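Local structure of glucanase (5GXX) at residues 449-454 with 584-589; 518-523 with 528-533. The protein probably hydrolyses beta-1,4-glucosidic bonds inside cellulose chains, as a cellulosomal family 9 endoglucanase that carries a cellulose-binding module beside its catalytic domain. The protein carries 1 engineered substitution. All blocks are in the same frame, centred on the assembly; numbering follows the deposited sequence.

Interaction 1: 449-454 with 584-589; sequences VEAAIN and KYMPVF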
ATOM      1  N   VAL A 449      12.550  15.202 -15.876  1.00 16.50           N
ATOM      2  CA  VAL A 449      11.167  14.740 -15.749  1.00 16.58           C
ATOM      3  C   VAL A 449      10.849  13.568 -16.678  1.00 16.79           C
ATOM      4  O   VAL A 449      11.236  13.574 -17.854  1.00 16.67           O
ATOM      5  CB  VAL A 449      10.200  15.885 -16.063  1.00 17.18           C
ATOM      6  CG1 VAL A 449       8.763  15.378 -16.091  1.00 16.09           C
ATOM      7  CG2 VAL A 449      10.382  16.998 -15.056  1.00 16.84           C
ATOM      8  N   GLU A 450      10.127  12.589 -16.140  1.00 16.41           N
ATOM      9  CA  GLU A 450       9.433  11.599 -16.940  1.00 16.96           C
ATOM     10  C   GLU A 450       7.960  11.998 -16.894  1.00 17.35           C
ATOM     11  O   GLU A 450       7.438  12.269 -15.816  1.00 18.55           O
ATOM     12  CB  GLU A 450       9.579  10.202 -16.345  1.00 17.42           C
ATOM     13  CG  GLU A 450      11.023   9.714 -16.220  1.00 19.28           C
ATOM     14  CD  GLU A 450      11.125   8.412 -15.447  1.00 20.29           C
ATOM     15  OE1 GLU A 450      10.815   8.398 -14.234  1.00 18.75           O
ATOM     16  OE2 GLU A 450      11.528   7.401 -16.065  1.00 23.94           O
ATOM     17  N   ALA A 451       7.301  12.029 -18.049  1.00 17.47           N
ATOM     18  CA  ALA A 451       5.898  12.451 -18.103  1.00 17.29           C
ATOM     19  C   ALA A 451       5.062  11.574 -19.019  1.00 18.38           C
ATOM     20  O   ALA A 451       5.594  10.876 -19.873  1.00 19.25           O
ATOM     21  CB  ALA A 451       5.800  13.908 -18.532  1.00 17.35           C
ATOM     22  N   ALA A 452       3.749  11.591 -18.800  1.00 18.59           N
ATOM     23  CA  ALA A 452       2.787  10.870 -19.617  1.00 18.95           C
ATOM     24  C   ALA A 452       1.497  11.673 -19.617  1.00 19.93           C
ATOM     25  O   ALA A 452       1.198  12.428 -18.680  1.00 19.00           O
ATOM     26  CB  ALA A 452       2.540   9.463 -19.082  1.00 19.04           C
ATOM     27  N   ILE A 453       0.748  11.520 -20.706  1.00 19.72           N
ATOM     28  CA  ILE A 453      -0.622  12.013 -20.739  1.00 20.98           C
ATOM     29  C   ILE A 453      -1.436  11.094 -19.837  1.00 21.98           C
ATOM     30  O   ILE A 453      -1.574   9.894 -20.105  1.00 23.44           O
ATOM     31  CB  ILE A 453      -1.184  12.025 -22.164  1.00 21.26           C
ATOM     32  CG1 ILE A 453      -0.336  12.940 -23.043  1.00 22.96           C
ATOM     33  CG2 ILE A 453      -2.645  12.471 -22.138  1.00 21.05           C
ATOM     34  CD1 ILE A 453      -0.379  12.585 -24.520  1.00 27.15           C
ATOM     35  N   ASN A 454      -1.926  11.643 -18.730  1.00 22.02           N
ATOM     36  CA  ASN A 454      -2.695  10.846 -17.786  1.00 22.84           C
ATOM     37  C   ASN A 454      -4.159  10.751 -18.226  1.00 22.99           C
ATOM     38  O   ASN A 454      -4.826   9.735 -18.014  1.00 23.93           O
ATOM     39  CB  ASN A 454      -2.550  11.402 -16.370  1.00 21.23           C
ATOM     40  CG  ASN A 454      -2.852  10.367 -15.303  1.00 23.32           C
ATOM     41  OD1 ASN A 454      -2.217   9.315 -15.239  1.00 24.48           O
ATOM     42  ND2 ASN A 454      -3.830  10.663 -14.461  1.00 26.10           N
ATOM     43  N   LYS A 584      12.526  16.082 -22.635  1.00 21.20           N
ATOM     44  CA  LYS A 584      13.378  17.255 -22.557  1.00 21.32           C
ATOM     45  C   LYS A 584      12.580  18.548 -22.608  1.00 20.75           C
ATOM     46  O   LYS A 584      13.129  19.619 -22.362  1.00 21.02           O
ATOM     47  CB  LYS A 584      14.433  17.208 -23.664  1.00 22.48           C
ATOM     48  CG  LYS A 584      13.867  17.461 -25.052  1.00 23.02           C
ATOM     49  CD  LYS A 584      14.886  17.032 -26.093  1.00 29.05           C
ATOM     50  CE  LYS A 584      14.690  17.801 -27.378  1.00 33.22           C
ATOM     51  NZ  LYS A 584      15.966  17.776 -28.142  1.00 37.66           N
ATOM     52  N   TYR A 585      11.274  18.439 -22.873  1.00 20.80           N
ATOM     53  CA  TYR A 585      10.416  19.616 -23.021  1.00 21.45           C
ATOM     54  C   TYR A 585       9.718  20.126 -21.753  1.00 20.64           C
ATOM     55  O   TYR A 585       8.939  21.087 -21.808  1.00 21.15           O
ATOM     56  CB  TYR A 585       9.415  19.390 -24.154  1.00 21.52           C
ATOM     57  CG  TYR A 585      10.048  18.940 -25.447  1.00 25.71           C
ATOM     58  CD1 TYR A 585      10.764  19.836 -26.239  1.00 27.63           C
ATOM     59  CD2 TYR A 585       9.911  17.629 -25.892  1.00 25.66           C
ATOM     60  CE1 TYR A 585      11.339  19.438 -27.439  1.00 30.42           C
ATOM     61  CE2 TYR A 585      10.476  17.223 -27.092  1.00 29.27           C
ATOM     62  CZ  TYR A 585      11.189  18.129 -27.854  1.00 29.48           C
ATOM     63  OH  TYR A 585      11.749  17.720 -29.044  1.00 32.72           O
ATOM     64  N   MET A 586       9.987  19.470 -20.627  1.00 20.88           N
ATOM     65  CA  MET A 586       9.617  19.973 -19.304  1.00 20.28           C
ATOM     66  C   MET A 586      10.917  20.208 -18.529  1.00 19.63           C
ATOM     67  O   MET A 586      11.331  19.397 -17.697  1.00 19.53           O
ATOM     68  CB  MET A 586       8.659  19.020 -18.578  1.00 20.18           C
ATOM     69  CG  MET A 586       7.323  18.810 -19.313  1.00 20.33           C
ATOM     70  SD  MET A 586       6.190  17.598 -18.578  1.00 19.58           S
ATOM     71  CE  MET A 586       6.030  18.262 -16.921  1.00 17.85           C
ATOM     72  N   PRO A 587      11.580  21.335 -18.831  1.00 18.90           N
ATOM     73  CA  PRO A 587      12.929  21.545 -18.300  1.00 19.90           C
ATOM     74  C   PRO A 587      12.968  21.652 -16.780  1.00 20.05           C
ATOM     75  O   PRO A 587      12.026  22.137 -16.151  1.00 20.71           O
ATOM     76  CB  PRO A 587      13.365  22.854 -18.968  1.00 19.49           C
ATOM     77  CG  PRO A 587      12.076  23.579 -19.238  1.00 19.54           C
ATOM     78  CD  PRO A 587      11.130  22.483 -19.639  1.00 18.90           C
ATOM     79  N   VAL A 588      14.074  21.177 -16.215  1.00 19.46           N
ATOM     80  CA  VAL A 588      14.312  21.185 -14.779  1.00 17.87           C
ATOM     81  C   VAL A 588      15.303  22.290 -14.454  1.00 18.88           C
ATOM     82  O   VAL A 588      16.260  22.510 -15.213  1.00 17.86           O
ATOM     83  CB  VAL A 588      14.886  19.829 -14.343  1.00 16.91           C
ATOM     84  CG1 VAL A 588      15.197  19.831 -12.846  1.00 15.01           C
ATOM     85  CG2 VAL A 588      13.929  18.679 -14.715  1.00 15.47           C
ATOM     86  N   PHE A 589      15.059  22.949 -13.323  1.00 16.80           N
ATOM     87  CA  PHE A 589      15.851  24.073 -12.805  1.00 16.86           C
ATOM     88  C   PHE A 589      16.316  23.834 -11.363  1.00 17.70           C
ATOM     89  O   PHE A 589      15.600  23.261 -10.535  1.00 17.15           O
ATOM     90  CB  PHE A 589      15.041  25.382 -12.880  1.00 16.81           C
ATOM     91  CG  PHE A 589      14.576  25.738 -14.263  1.00 20.75           C
ATOM     92  CD1 PHE A 589      13.441  25.152 -14.816  1.00 23.05           C
ATOM     93  CD2 PHE A 589      15.269  26.692 -15.000  1.00 20.45           C
ATOM     94  CE1 PHE A 589      13.031  25.482 -16.102  1.00 24.75           C
ATOM     95  CE2 PHE A 589      14.855  27.037 -16.279  1.00 24.61           C
ATOM     96  CZ  PHE A 589      13.739  26.437 -16.831  1.00 24.12           C
TER
HETATM   97  O   HOH W   1      12.887  17.009 -17.936  1.00 17.10           O
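Val449 overlaps Met586 and Val588. Its CG1 meets the end of Met586, 4.1 Å from CE, the two side chains crossing at about a right angle. CG2 turns the other way and lies 3.9 Å from CG2 of Val588, and it also rests against the carbonyl oxygen of Met586. With CG1 anti to the backbone N (chi1 173°), CG2 is left beside that nitrogen, on the side from which Val588 comes. Met586 runs extended as far as its sulfur and then bends (chi3 56°), which carries CE to Val449 while SD settles 3.7 Å from CB of Ala451. No direct hydrogen bond joins the two backbones here. A water bridges them instead, accepting from Val449 N at 2.8 Å and donating to Met586 O at 2.9 Å. Strand 447-456 pairs with strand 581-583, Val449 with Thr583 and Ala451 with Ala581; the chain then crosses to the other sheet of the cellulose-binding module, where Val588 begins its next strand. Leu467 touches both valines and Tyr483 packs on Met586. The contact is thus essentially apolar, a buried sulfur and methyl cluster between two sheets, with one water serving the Val449 N-H and Met586 carbonyl.

Interaction 2: 518-523 with 528-533; sequences SPITHL and YYIKIS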
ATOM      1  N   SER A 518       2.742  27.144  -9.662  1.00 19.33           N
ATOM      2  CA  SER A 518       2.535  28.569  -9.873  1.00 20.22           C
ATOM      3  C   SER A 518       1.225  28.802 -10.622  1.00 21.32           C
ATOM      4  O   SER A 518       0.705  27.878 -11.256  1.00 20.97           O
ATOM      5  CB  SER A 518       3.680  29.149 -10.700  1.00 19.42           C
ATOM      6  OG  SER A 518       3.572  28.764 -12.057  1.00 21.18           O
ATOM      7  N   PRO A 519       0.705  30.043 -10.574  1.00 22.45           N
ATOM      8  CA  PRO A 519      -0.350  30.392 -11.519  1.00 21.80           C
ATOM      9  C   PRO A 519       0.211  30.337 -12.942  1.00 20.71           C
ATOM     10  O   PRO A 519       1.431  30.288 -13.128  1.00 21.80           O
ATOM     11  CB  PRO A 519      -0.726  31.834 -11.137  1.00 23.02           C
ATOM     12  CG  PRO A 519      -0.088  32.102  -9.810  1.00 23.75           C
ATOM     13  CD  PRO A 519       1.073  31.161  -9.686  1.00 22.32           C
ATOM     14  N   ILE A 520      -0.666  30.302 -13.941  1.00 21.03           N
ATOM     15  CA  ILE A 520      -0.241  30.297 -15.343  1.00 20.51           C
ATOM     16  C   ILE A 520       0.407  31.637 -15.660  1.00 21.58           C
ATOM     17  O   ILE A 520      -0.187  32.683 -15.396  1.00 22.95           O
ATOM     18  CB  ILE A 520      -1.440  30.003 -16.270  1.00 20.93           C
ATOM     19  CG1 ILE A 520      -2.017  28.623 -15.935  1.00 18.73           C
ATOM     20  CG2 ILE A 520      -1.042  30.102 -17.737  1.00 22.95           C
ATOM     21  CD1 ILE A 520      -3.406  28.389 -16.525  1.00 21.32           C
ATOM     22  N   THR A 521       1.632  31.569 -16.183  1.00 22.36           N
ATOM     23  CA  THR A 521       2.539  32.710 -16.279  1.00 23.30           C
ATOM     24  C   THR A 521       2.954  32.948 -17.715  1.00 23.48           C
ATOM     25  O   THR A 521       3.282  32.011 -18.445  1.00 23.66           O
ATOM     26  CB  THR A 521       3.779  32.437 -15.404  1.00 23.33           C
ATOM     27  OG1 THR A 521       3.335  32.281 -14.050  1.00 26.46           O
ATOM     28  CG2 THR A 521       4.777  33.594 -15.461  1.00 23.23           C
ATOM     29  N   HIS A 522       2.919  34.219 -18.117  1.00 24.58           N
ATOM     30  CA  HIS A 522       3.317  34.586 -19.468  1.00 26.48           C
ATOM     31  C   HIS A 522       4.820  34.453 -19.674  1.00 26.51           C
ATOM     32  O   HIS A 522       5.605  34.919 -18.854  1.00 26.46           O
ATOM     33  CB  HIS A 522       2.856  36.012 -19.784  1.00 27.17           C
ATOM     34  CG  HIS A 522       3.049  36.402 -21.216  1.00 30.02           C
ATOM     35  ND1 HIS A 522       3.783  37.506 -21.593  1.00 32.64           N
ATOM     36  CD2 HIS A 522       2.612  35.829 -22.362  1.00 31.72           C
ATOM     37  CE1 HIS A 522       3.780  37.604 -22.910  1.00 33.49           C
ATOM     38  NE2 HIS A 522       3.077  36.600 -23.401  1.00 33.42           N
ATOM     39  N   LEU A 523       5.204  33.800 -20.765  1.00 27.34           N
ATOM     40  CA  LEU A 523       6.588  33.801 -21.223  1.00 28.64           C
ATOM     41  C   LEU A 523       6.749  34.890 -22.294  1.00 30.19           C
ATOM     42  O   LEU A 523       7.227  35.993 -22.002  1.00 31.30           O
ATOM     43  CB  LEU A 523       6.988  32.421 -21.750  1.00 28.39           C
ATOM     44  CG  LEU A 523       8.475  32.162 -22.010  1.00 27.50           C
ATOM     45  CD1 LEU A 523       9.286  32.130 -20.714  1.00 26.54           C
ATOM     46  CD2 LEU A 523       8.682  30.881 -22.808  1.00 27.79           C
ATOM     47  N   TYR A 528       2.704  30.419 -22.489  1.00 23.96           N
ATOM     48  CA  TYR A 528       2.519  30.528 -21.050  1.00 22.99           C
ATOM     49  C   TYR A 528       3.037  29.254 -20.387  1.00 21.78           C
ATOM     50  O   TYR A 528       3.252  28.244 -21.066  1.00 22.56           O
ATOM     51  CB  TYR A 528       1.033  30.729 -20.723  1.00 22.47           C
ATOM     52  CG  TYR A 528       0.471  32.076 -21.123  1.00 24.00           C
ATOM     53  CD1 TYR A 528       0.168  32.369 -22.448  1.00 24.64           C
ATOM     54  CD2 TYR A 528       0.225  33.044 -20.161  1.00 23.25           C
ATOM     55  CE1 TYR A 528      -0.347  33.618 -22.807  1.00 22.69           C
ATOM     56  CE2 TYR A 528      -0.296  34.288 -20.500  1.00 25.68           C
ATOM     57  CZ  TYR A 528      -0.577  34.563 -21.823  1.00 24.42           C
ATOM     58  OH  TYR A 528      -1.086  35.798 -22.140  1.00 27.57           O
ATOM     59  N   TYR A 529       3.241  29.293 -19.073  1.00 21.31           N
ATOM     60  CA  TYR A 529       3.683  28.088 -18.366  1.00 19.89           C
ATOM     61  C   TYR A 529       3.233  28.059 -16.912  1.00 19.64           C
ATOM     62  O   TYR A 529       2.904  29.089 -16.313  1.00 19.77           O
ATOM     63  CB  TYR A 529       5.216  27.937 -18.427  1.00 21.70           C
ATOM     64  CG  TYR A 529       5.975  28.992 -17.656  1.00 21.84           C
ATOM     65  CD1 TYR A 529       6.138  30.278 -18.170  1.00 25.93           C
ATOM     66  CD2 TYR A 529       6.505  28.723 -16.401  1.00 25.17           C
ATOM     67  CE1 TYR A 529       6.819  31.263 -17.460  1.00 28.89           C
ATOM     68  CE2 TYR A 529       7.207  29.690 -15.691  1.00 25.53           C
ATOM     69  CZ  TYR A 529       7.355  30.956 -16.220  1.00 30.66           C
ATOM     70  OH  TYR A 529       8.041  31.904 -15.497  1.00 32.37           O
ATOM     71  N   ILE A 530       3.266  26.859 -16.347  1.00 18.04           N
ATOM     72  CA  ILE A 530       3.235  26.705 -14.898  1.00 18.79           C
ATOM     73  C   ILE A 530       4.581  26.128 -14.495  1.00 18.46           C
ATOM     74  O   ILE A 530       5.222  25.395 -15.265  1.00 19.52           O
ATOM     75  CB  ILE A 530       2.064  25.829 -14.384  1.00 18.23           C
ATOM     76  CG1 ILE A 530       2.108  24.413 -14.972  1.00 19.21           C
ATOM     77  CG2 ILE A 530       0.741  26.543 -14.658  1.00 18.43           C
ATOM     78  CD1 ILE A 530       1.112  23.420 -14.343  1.00 21.04           C
ATOM     79  N   LYS A 531       5.012  26.531 -13.308  1.00 18.29           N
ATOM     80  CA  LYS A 531       6.208  25.978 -12.702  1.00 17.11           C
ATOM     81  C   LYS A 531       5.738  25.145 -11.519  1.00 16.28           C
ATOM     82  O   LYS A 531       4.939  25.613 -10.705  1.00 16.38           O
ATOM     83  CB  LYS A 531       7.125  27.090 -12.188  1.00 18.04           C
ATOM     84  CG  LYS A 531       8.342  26.542 -11.442  1.00 18.02           C
ATOM     85  CD  LYS A 531       9.283  27.658 -11.007  1.00 18.02           C
ATOM     86  CE  LYS A 531      10.100  28.221 -12.166  1.00 21.00           C
ATOM     87  NZ  LYS A 531      10.874  27.167 -12.890  1.00 18.06           N
ATOM     88  N   ILE A 532       6.284  23.936 -11.427  1.00 15.81           N
ATOM     89  CA  ILE A 532       6.078  23.019 -10.307  1.00 15.44           C
ATOM     90  C   ILE A 532       7.367  23.080  -9.491  1.00 16.04           C
ATOM     91  O   ILE A 532       8.430  22.755 -10.019  1.00 15.23           O
ATOM     92  CB  ILE A 532       5.836  21.570 -10.818  1.00 14.84           C
ATOM     93  CG1 ILE A 532       4.502  21.389 -11.576  1.00 16.34           C
ATOM     94  CG2 ILE A 532       5.841  20.588  -9.667  1.00 14.43           C
ATOM     95  CD1 ILE A 532       4.343  22.198 -12.851  1.00 19.15           C
ATOM     96  N   SER A 533       7.283  23.528  -8.238  1.00 15.56           N
ATOM     97  CA  SER A 533       8.453  23.695  -7.369  1.00 16.56           C
ATOM     98  C   SER A 533       8.391  22.777  -6.153  1.00 15.98           C
ATOM     99  O   SER A 533       7.366  22.733  -5.465  1.00 15.34           O
ATOM    100  CB  SER A 533       8.548  25.145  -6.865  1.00 16.54           C
ATOM    101  OG  SER A 533       8.724  26.039  -7.953  1.00 18.22           O
TER
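Ser518 grips Lys531 through two bonds: its N donates to Lys531 O at 2.9 Å, and its OG accepts from Lys531 N at 2.9 Å, almost straight. A chi1 of 74° sets OG between the backbone N and the carbonyl carbon, where it stands in for a backbone acceptor. The same hydroxyl donates to Pro519 O, which also accepts from Thr521 OG1; the two hydroxyls approach from opposite faces of the carbonyl plane, bracing the irregular turn of chain ahead of Thr521. From there regular antiparallel pairing takes over, Thr521 N bonding Tyr529 O and Tyr529 N bonding Thr521 O, each at 2.8 Å. Tyr529 folds back over its partner, since its CG also lies between N and the carbonyl carbon (chi1 68°). Thr521 CB then sits over one face of the Tyr529 ring in a CH-pi contact, 4.1 Å from its centroid, and CG2 reaches toward the phenol end. On the opposite face of the sheet from Thr521 and Tyr529, CD2 of His522 lies over one face of the Tyr528 ring, 3.5 Å from CZ; the two ring planes are inclined at 55°. The imidazole is held by NE2, bonded to Asp525 O in the turn. Ile520 wedges CG2 against Tyr528 CB and CG1 against Ile530 CG2, each at 3.7 Å. Strand 527-534 is flanked on its other edge by strand 481-488, Ile530 packs on Phe554 and Ile556 of strand 549-557 in the facing sheet, and strand 515-524 forms an outer edge of its five-stranded sheet.

In the fold
Both interactions belong to the beta module assigned as a cellulose-binding domain, their centres about 14 Å apart, and interaction 2 is nested inside the chain loop closed by interaction 1. Interaction 1 is buried and joins the two sheets, so apolar contacts and a bridging water dominate. Interaction 2 is a hairpin at the surface and within one sheet, where backbone and hydroxyl hydrogen bonds combine with aromatic rings on its flanks. They share the five-stranded sheet: strand 481-488 lies between strand 588-590 and strand 527-534. Phe589 and Lys531 meet across it in a cation-pi contact, while Lys531 NZ also bonds Asn484 and Ser482 on the intervening strand.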